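Local coordinates for protein esterase (Staphylococcus aureus subsp. aureus USA300_TCH1516, PDB 3D7R) that is a putative esterase of the alpha/beta hydrolase fold, probably hydrolysing ester bonds, at residues 166-171 against 194-199. Residues are numbered along the deposited sequence; the frame is centred on the assembly and turned at random.
Sequences VVVMGD and NKLYLI
The Y197 ring lies beside M169 and V167, which come at it obliquely, M169 CE sitting 3.7 Å from Y197 CG. V167 CG1 is 3.6 Å from Y197 CD2. The carbonyl O of V168 stands at the ring edge, near its plane. The ring also stacks on Y260 of strand 259-264; helix 305-318 packs through I314 and I318 over the sheet face that carries V167, M169 and Y197, and the Y197 hydroxyl and S317 OG share a hydrogen bond. Strands 166-171 and 195-199 are parallel neighbours, 11° apart, in the central sheet of an alpha/beta hydrolase fold, joined by helix 173-187 in a beta-alpha-beta crossover. A bend at chi3 (-54°) folds the selenomethionine M169 back, turning its methyl to the tyrosine while its CG rests against Y197 CB. The opposite face of the sheet carries V168 and L196; L196 CD1 lies 3.9 Å from V168 CG1 and 3.5 Å from V168 O, and both side chains meet A178 of the crossover helix. The backbone ladder runs V168 N to K195 O, Y197 N to V168 O, G170 N to Y197 O and I199 N to G170 O; the bond from G170 is the most bent, 144° at the hydrogen. At the start of the pair N194 N reaches V166 O at 2.8 Å, and K195 curls back so that NZ bonds N194 OD1 as well as the carbonyls of I318 and E320. At the C-terminal end the buried D171 carboxylate turns away from this pair, OD1 hydrogen-bonding Y101 OH and G104 N and OD2 H115 NE2, with D298 close by, while D171 CB packs 3.8 Å from I199 CB and D171 CA makes a CA-H...O contact with I199 O at 3.1 Å.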
ATOM      1  N   VAL A 166       6.227   8.584 -13.604  1.00  8.03           N
ATOM      2  CA  VAL A 166       5.921   7.483 -12.708  1.00  7.52           C
ATOM      3  C   VAL A 166       5.374   8.049 -11.401  1.00  7.91           C
ATOM      4  O   VAL A 166       5.937   9.001 -10.830  1.00  7.99           O
ATOM      5  CB  VAL A 166       7.169   6.599 -12.434  1.00  7.78           C
ATOM      6  CG1 VAL A 166       6.827   5.460 -11.466  1.00  7.04           C
ATOM      7  CG2 VAL A 166       7.710   6.021 -13.756  1.00  7.00           C
ATOM      8  N   VAL A 167       4.271   7.472 -10.948  1.00  7.39           N
ATOM      9  CA  VAL A 167       3.689   7.806  -9.655  1.00  7.57           C
ATOM     10  C   VAL A 167       3.775   6.520  -8.837  1.00  7.55           C
ATOM     11  O   VAL A 167       3.616   5.423  -9.386  1.00  7.33           O
ATOM     12  CB  VAL A 167       2.223   8.292  -9.830  1.00  7.73           C
ATOM     13  CG1 VAL A 167       1.443   8.286  -8.513  1.00  7.88           C
ATOM     14  CG2 VAL A 167       2.166   9.709 -10.521  1.00  7.51           C
ATOM     15  N   VAL A 168       4.047   6.642  -7.537  1.00  7.67           N
ATOM     16  CA  VAL A 168       4.068   5.468  -6.650  1.00  7.73           C
ATOM     17  C   VAL A 168       2.821   5.530  -5.760  1.00  8.22           C
ATOM     18  O   VAL A 168       2.453   6.601  -5.295  1.00  8.45           O
ATOM     19  CB  VAL A 168       5.381   5.366  -5.809  1.00  7.85           C
ATOM     20  CG1 VAL A 168       5.331   4.164  -4.839  1.00  7.44           C
ATOM     21  CG2 VAL A 168       6.622   5.242  -6.736  1.00  7.67           C
HETATM   22  N   MSE A 169       2.152   4.391  -5.579  1.00  7.64           N
HETATM   23  CA  MSE A 169       0.928   4.316  -4.796  1.00  8.04           C
HETATM   24  C   MSE A 169       0.907   2.992  -4.029  1.00  7.80           C
HETATM   25  O   MSE A 169       1.438   1.996  -4.502  1.00  7.82           O
HETATM   26  CB  MSE A 169      -0.268   4.358  -5.750  1.00  8.11           C
HETATM   27  CG  MSE A 169      -1.625   4.358  -5.078  1.00 10.85           C
HETATM   28 SE   MSE A 169      -3.065   4.584  -6.398  0.75 15.61          SE
HETATM   29  CE  MSE A 169      -2.460   6.221  -7.261  1.00 12.35           C
ATOM     30  N   GLY A 170       0.303   2.982  -2.849  1.00  8.03           N
ATOM     31  CA  GLY A 170       0.150   1.737  -2.089  1.00  7.94           C
ATOM     32  C   GLY A 170      -0.898   1.895  -1.009  1.00  8.29           C
ATOM     33  O   GLY A 170      -1.177   3.021  -0.584  1.00  7.89           O
ATOM     34  N   ASP A 171      -1.431   0.773  -0.535  1.00  7.62           N
ATOM     35  CA  ASP A 171      -2.485   0.794   0.473  1.00  8.59           C
ATOM     36  C   ASP A 171      -2.082  -0.090   1.640  1.00  8.35           C
ATOM     37  O   ASP A 171      -1.421  -1.108   1.433  1.00  7.80           O
ATOM     38  CB  ASP A 171      -3.834   0.319  -0.113  1.00  8.48           C
ATOM     39  CG  ASP A 171      -3.852  -1.191  -0.427  1.00  9.69           C
ATOM     40  OD1 ASP A 171      -3.221  -1.603  -1.417  1.00  7.88           O
ATOM     41  OD2 ASP A 171      -4.515  -1.962   0.315  1.00 12.56           O
ATOM     42  N   ASN A 194       6.933  11.371  -9.673  1.00  8.63           N
ATOM     43  CA  ASN A 194       6.275  12.678  -9.731  1.00  8.79           C
ATOM     44  C   ASN A 194       5.396  12.920  -8.499  1.00  8.05           C
ATOM     45  O   ASN A 194       5.262  14.053  -8.015  1.00  7.43           O
ATOM     46  CB  ASN A 194       5.411  12.714 -10.997  1.00  8.58           C
ATOM     47  CG  ASN A 194       4.756  14.060 -11.222  1.00 13.02           C
ATOM     48  OD1 ASN A 194       3.525  14.172 -11.219  1.00 14.55           O
ATOM     49  ND2 ASN A 194       5.575  15.095 -11.417  1.00 11.01           N
ATOM     50  N   LYS A 195       4.766  11.851  -8.012  1.00  7.03           N
ATOM     51  CA  LYS A 195       3.865  11.962  -6.861  1.00  6.61           C
ATOM     52  C   LYS A 195       3.874  10.667  -6.077  1.00  6.40           C
ATOM     53  O   LYS A 195       4.218   9.617  -6.625  1.00  6.58           O
ATOM     54  CB  LYS A 195       2.419  12.276  -7.308  1.00  6.39           C
ATOM     55  CG  LYS A 195       2.213  13.652  -7.968  1.00  5.73           C
ATOM     56  CD  LYS A 195       0.740  13.827  -8.458  1.00  6.68           C
ATOM     57  CE  LYS A 195       0.532  15.236  -9.057  1.00  6.59           C
ATOM     58  NZ  LYS A 195       1.008  15.261 -10.482  1.00  8.24           N
ATOM     59  N   LEU A 196       3.473  10.741  -4.804  1.00  6.58           N
ATOM     60  CA  LEU A 196       3.345   9.553  -3.936  1.00  7.04           C
ATOM     61  C   LEU A 196       1.947   9.487  -3.312  1.00  7.28           C
ATOM     62  O   LEU A 196       1.507  10.457  -2.673  1.00  7.38           O
ATOM     63  CB  LEU A 196       4.407   9.562  -2.818  1.00  6.78           C
ATOM     64  CG  LEU A 196       4.307   8.462  -1.733  1.00  6.94           C
ATOM     65  CD1 LEU A 196       4.403   7.060  -2.378  1.00  4.04           C
ATOM     66  CD2 LEU A 196       5.408   8.673  -0.679  1.00  5.65           C
ATOM     67  N   TYR A 197       1.251   8.363  -3.515  1.00  7.38           N
ATOM     68  CA  TYR A 197      -0.130   8.197  -3.011  1.00  7.21           C
ATOM     69  C   TYR A 197      -0.140   7.147  -1.915  1.00  7.62           C
ATOM     70  O   TYR A 197       0.416   6.061  -2.095  1.00  7.22           O
ATOM     71  CB  TYR A 197      -1.099   7.808  -4.146  1.00  7.44           C
ATOM     72  CG  TYR A 197      -1.546   8.993  -4.961  1.00  6.87           C
ATOM     73  CD1 TYR A 197      -2.798   9.587  -4.753  1.00  5.84           C
ATOM     74  CD2 TYR A 197      -0.700   9.540  -5.936  1.00  7.79           C
ATOM     75  CE1 TYR A 197      -3.189  10.719  -5.499  1.00  6.74           C
ATOM     76  CE2 TYR A 197      -1.084  10.656  -6.693  1.00  7.58           C
ATOM     77  CZ  TYR A 197      -2.328  11.233  -6.464  1.00  9.02           C
ATOM     78  OH  TYR A 197      -2.678  12.339  -7.195  1.00  9.19           O
ATOM     79  N   LEU A 198      -0.753   7.482  -0.779  1.00  7.59           N
ATOM     80  CA  LEU A 198      -0.815   6.570   0.363  1.00  7.84           C
ATOM     81  C   LEU A 198      -2.262   6.340   0.741  1.00  8.02           C
ATOM     82  O   LEU A 198      -2.983   7.297   1.051  1.00  7.92           O
ATOM     83  CB  LEU A 198      -0.054   7.159   1.559  1.00  7.80           C
ATOM     84  CG  LEU A 198       1.417   7.570   1.365  1.00  7.47           C
ATOM     85  CD1 LEU A 198       2.021   8.067   2.699  1.00  7.70           C
ATOM     86  CD2 LEU A 198       2.253   6.413   0.813  1.00  6.40           C
ATOM     87  N   ILE A 199      -2.707   5.086   0.703  1.00  8.75           N
ATOM     88  CA  ILE A 199      -4.082   4.749   1.095  1.00  9.35           C
ATOM     89  C   ILE A 199      -4.065   3.956   2.413  1.00 10.16           C
ATOM     90  O   ILE A 199      -3.560   2.829   2.475  1.00  9.45           O
ATOM     91  CB  ILE A 199      -4.843   3.947  -0.016  1.00 10.03           C
ATOM     92  CG1 ILE A 199      -4.878   4.723  -1.341  1.00 11.65           C
ATOM     93  CG2 ILE A 199      -6.270   3.557   0.457  1.00  8.36           C
ATOM     94  CD1 ILE A 199      -5.140   3.848  -2.588  1.00 12.40           C
TER